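Local coordinates for protein predicted ATPase involved in replication control, Cdc46/Mcm family (Methanopyrus kandleri AV19, PDB 3F8T) that is a homolog of the MCM replicative helicases that probably binds ATP and single-stranded DNA and may act as a helicase, at residues E40-S45 with P79-L84. The protein carries 2 engineered substitutions. Numbering follows the deposited sequence.
Sequences ESFQRS and PALREL
Phe42 bridges two helices of the N-terminal domain and touches Leu81 and Leu84 with the far end of its ring, CE1 and CZ. Its CE1 comes within 4.0 Å of CD2 of Leu81, and its CZ lies 4.3 Å from CD1 of Leu84. Both methyls meet the ring at a slant, and each leucine offers one branch of its fork. The reach comes from the first torsion of Phe42, which sets CG opposite the backbone N (chi1 -167°) and carries the ring away from its own helix toward helix 74-88. Leu81 and Leu84 stand one turn apart on helix 74-88, so their side chains emerge on the same flank and the end of the ring is shared between them. In Leu81, CG lies opposite the carbonyl carbon (chi1 -61°), and CD2 is the branch that turns to the phenyl group. The backbones stay well apart, the CA atoms of Phe42 and Leu81 being 9.8 Å from each other, and only 103 Å² of surface is buried between the segments. Helix 30-37 touches residues of both helices: Val37 meets Phe42 and Leu84, while Leu33 and Ile36 meet Leu81. Val55 of strand 55-58 also packs on Phe42, and Val96 and Phe98 of strand 96-99 on Leu81, tying the helices to the neighbouring strands. On helix 40-47, Ser41 OG is hydrogen-bonded to Glu61 OE1 and to the backbone N of Asp58. The contacts across the two segments all run from apolar carbon to apolar carbon, so the attraction there is dispersive and hydrophobic, a sparse link of one aromatic ring and two methyls; helix 30-37 and the two strands help to bury Phe42 and Leu81, with Leu84 less covered.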
ATOM      1  N   GLU A  40      32.483   2.307  19.284  1.00 28.99           N
ATOM      2  CA  GLU A  40      32.932   3.170  18.183  1.00 30.75           C
ATOM      3  C   GLU A  40      31.842   4.156  17.781  1.00 30.74           C
ATOM      4  O   GLU A  40      32.121   5.342  17.629  1.00 31.31           O
ATOM      5  CB  GLU A  40      33.402   2.366  16.964  1.00 31.50           C
ATOM      6  CG  GLU A  40      34.588   3.024  16.253  1.00 35.51           C
ATOM      7  CD  GLU A  40      34.697   2.659  14.774  1.00 41.35           C
ATOM      8  OE1 GLU A  40      34.333   1.516  14.397  1.00 44.40           O
ATOM      9  OE2 GLU A  40      35.144   3.529  13.983  1.00 42.87           O
ATOM     10  N   SER A  41      30.606   3.663  17.650  1.00 31.02           N
ATOM     11  CA  SER A  41      29.433   4.492  17.302  1.00 31.03           C
ATOM     12  C   SER A  41      29.343   5.716  18.199  1.00 30.90           C
ATOM     13  O   SER A  41      29.202   6.848  17.724  1.00 30.58           O
ATOM     14  CB  SER A  41      28.131   3.682  17.422  1.00 30.67           C
ATOM     15  OG  SER A  41      28.001   3.053  18.705  1.00 31.78           O
ATOM     16  N   PHE A  42      29.453   5.474  19.500  1.00 30.37           N
ATOM     17  CA  PHE A  42      29.315   6.523  20.489  1.00 30.79           C
ATOM     18  C   PHE A  42      30.445   7.536  20.444  1.00 31.52           C
ATOM     19  O   PHE A  42      30.178   8.736  20.423  1.00 29.98           O
ATOM     20  CB  PHE A  42      29.207   5.949  21.903  1.00 30.20           C
ATOM     21  CG  PHE A  42      28.762   6.953  22.914  1.00 30.39           C
ATOM     22  CD1 PHE A  42      27.411   7.140  23.170  1.00 30.81           C
ATOM     23  CD2 PHE A  42      29.686   7.724  23.595  1.00 30.77           C
ATOM     24  CE1 PHE A  42      26.986   8.074  24.107  1.00 31.61           C
ATOM     25  CE2 PHE A  42      29.270   8.661  24.530  1.00 32.45           C
ATOM     26  CZ  PHE A  42      27.918   8.837  24.777  1.00 30.91           C
ATOM     27  N   GLN A  43      31.689   7.048  20.467  1.00 32.68           N
ATOM     28  CA  GLN A  43      32.875   7.915  20.449  1.00 34.80           C
ATOM     29  C   GLN A  43      32.935   8.825  19.217  1.00 35.36           C
ATOM     30  O   GLN A  43      33.240  10.007  19.348  1.00 35.35           O
ATOM     31  CB  GLN A  43      34.169   7.100  20.554  1.00 35.16           C
ATOM     32  CG  GLN A  43      34.496   6.580  21.958  1.00 38.19           C
ATOM     33  CD  GLN A  43      34.791   7.684  22.980  1.00 42.42           C
ATOM     34  OE1 GLN A  43      35.630   8.563  22.754  1.00 44.71           O
ATOM     35  NE2 GLN A  43      34.117   7.622  24.126  1.00 43.26           N
ATOM     36  N   ARG A  44      32.646   8.265  18.040  1.00 36.40           N
ATOM     37  CA  ARG A  44      32.673   9.014  16.769  1.00 38.10           C
ATOM     38  C   ARG A  44      31.601  10.093  16.704  1.00 38.40           C
ATOM     39  O   ARG A  44      31.894  11.239  16.333  1.00 38.10           O
ATOM     40  CB  ARG A  44      32.548   8.090  15.550  1.00 38.27           C
ATOM     41  CG  ARG A  44      33.654   7.041  15.385  1.00 41.90           C
ATOM     42  CD  ARG A  44      35.038   7.512  15.856  1.00 47.14           C
ATOM     43  NE  ARG A  44      35.774   8.265  14.837  1.00 50.84           N
ATOM     44  CZ  ARG A  44      36.154   9.539  14.950  1.00 51.59           C
ATOM     45  NH1 ARG A  44      35.876  10.244  16.045  1.00 52.83           N
ATOM     46  NH2 ARG A  44      36.820  10.112  13.959  1.00 52.35           N
ATOM     47  N   SER A  45      30.369   9.731  17.074  1.00 38.88           N
ATOM     48  CA  SER A  45      29.263  10.683  17.086  1.00 39.30           C
ATOM     49  C   SER A  45      29.418  11.731  18.179  1.00 40.16           C
ATOM     50  O   SER A  45      29.062  12.885  17.971  1.00 40.25           O
ATOM     51  CB  SER A  45      27.897   9.987  17.178  1.00 39.43           C
ATOM     52  OG  SER A  45      27.731   9.272  18.395  1.00 39.05           O
ATOM     53  N   PRO A  79      18.061   9.278  28.916  1.00 24.85           N
ATOM     54  CA  PRO A  79      18.422  10.547  29.588  1.00 25.09           C
ATOM     55  C   PRO A  79      19.842  10.583  30.162  1.00 24.86           C
ATOM     56  O   PRO A  79      20.442  11.671  30.254  1.00 24.95           O
ATOM     57  CB  PRO A  79      17.378  10.671  30.710  1.00 25.16           C
ATOM     58  CG  PRO A  79      16.887   9.315  30.930  1.00 26.26           C
ATOM     59  CD  PRO A  79      16.935   8.618  29.593  1.00 25.01           C
ATOM     60  N   ALA A  80      20.378   9.422  30.547  1.00 24.14           N
ATOM     61  CA  ALA A  80      21.777   9.349  31.018  1.00 24.52           C
ATOM     62  C   ALA A  80      22.727   9.765  29.903  1.00 24.72           C
ATOM     63  O   ALA A  80      23.647  10.558  30.110  1.00 24.96           O
ATOM     64  CB  ALA A  80      22.115   7.946  31.491  1.00 23.99           C
ATOM     65  N   LEU A  81      22.491   9.214  28.715  1.00 25.22           N
ATOM     66  CA  LEU A  81      23.272   9.559  27.532  1.00 26.58           C
ATOM     67  C   LEU A  81      23.108  11.029  27.170  1.00 27.40           C
ATOM     68  O   LEU A  81      24.088  11.707  26.913  1.00 28.13           O
ATOM     69  CB  LEU A  81      22.916   8.630  26.361  1.00 26.35           C
ATOM     70  CG  LEU A  81      23.196   7.142  26.611  1.00 26.97           C
ATOM     71  CD1 LEU A  81      22.904   6.295  25.374  1.00 28.66           C
ATOM     72  CD2 LEU A  81      24.647   6.923  27.088  1.00 28.62           C
ATOM     73  N   ARG A  82      21.875  11.537  27.181  1.00 29.16           N
ATOM     74  CA  ARG A  82      21.664  12.972  26.955  1.00 31.36           C
ATOM     75  C   ARG A  82      22.491  13.827  27.928  1.00 32.20           C
ATOM     76  O   ARG A  82      23.099  14.833  27.531  1.00 32.25           O
ATOM     77  CB  ARG A  82      20.178  13.336  27.039  1.00 31.30           C
ATOM     78  CG  ARG A  82      19.399  13.042  25.749  1.00 33.01           C
ATOM     79  CD  ARG A  82      18.054  13.771  25.694  1.00 33.53           C
ATOM     80  NE  ARG A  82      16.990  12.968  26.290  1.00 37.70           N
ATOM     81  CZ  ARG A  82      16.511  13.132  27.522  1.00 40.37           C
ATOM     82  NH1 ARG A  82      15.541  12.335  27.971  1.00 40.28           N
ATOM     83  NH2 ARG A  82      16.984  14.097  28.306  1.00 42.28           N
ATOM     84  N   GLU A  83      22.521  13.412  29.195  1.00 33.54           N
ATOM     85  CA  GLU A  83      23.302  14.107  30.225  1.00 35.17           C
ATOM     86  C   GLU A  83      24.807  14.093  29.918  1.00 36.05           C
ATOM     87  O   GLU A  83      25.471  15.125  30.003  1.00 35.94           O
ATOM     88  CB  GLU A  83      22.985  13.536  31.623  1.00 35.02           C
ATOM     89  CG  GLU A  83      23.769  14.151  32.782  1.00 36.55           C
ATOM     90  CD  GLU A  83      23.662  15.673  32.859  1.00 39.07           C
ATOM     91  OE1 GLU A  83      22.628  16.249  32.443  1.00 40.44           O
ATOM     92  OE2 GLU A  83      24.626  16.293  33.347  1.00 39.98           O
ATOM     93  N   LEU A  84      25.337  12.928  29.554  1.00 37.91           N
ATOM     94  CA  LEU A  84      26.726  12.825  29.088  1.00 40.07           C
ATOM     95  C   LEU A  84      27.031  13.777  27.931  1.00 41.63           C
ATOM     96  O   LEU A  84      28.067  14.435  27.932  1.00 42.41           O
ATOM     97  CB  LEU A  84      27.064  11.392  28.662  1.00 39.80           C
ATOM     98  CG  LEU A  84      27.341  10.322  29.718  1.00 39.63           C
ATOM     99  CD1 LEU A  84      27.501   8.975  29.038  1.00 39.58           C
ATOM    100  CD2 LEU A  84      28.561  10.643  30.567  1.00 37.52           C
TER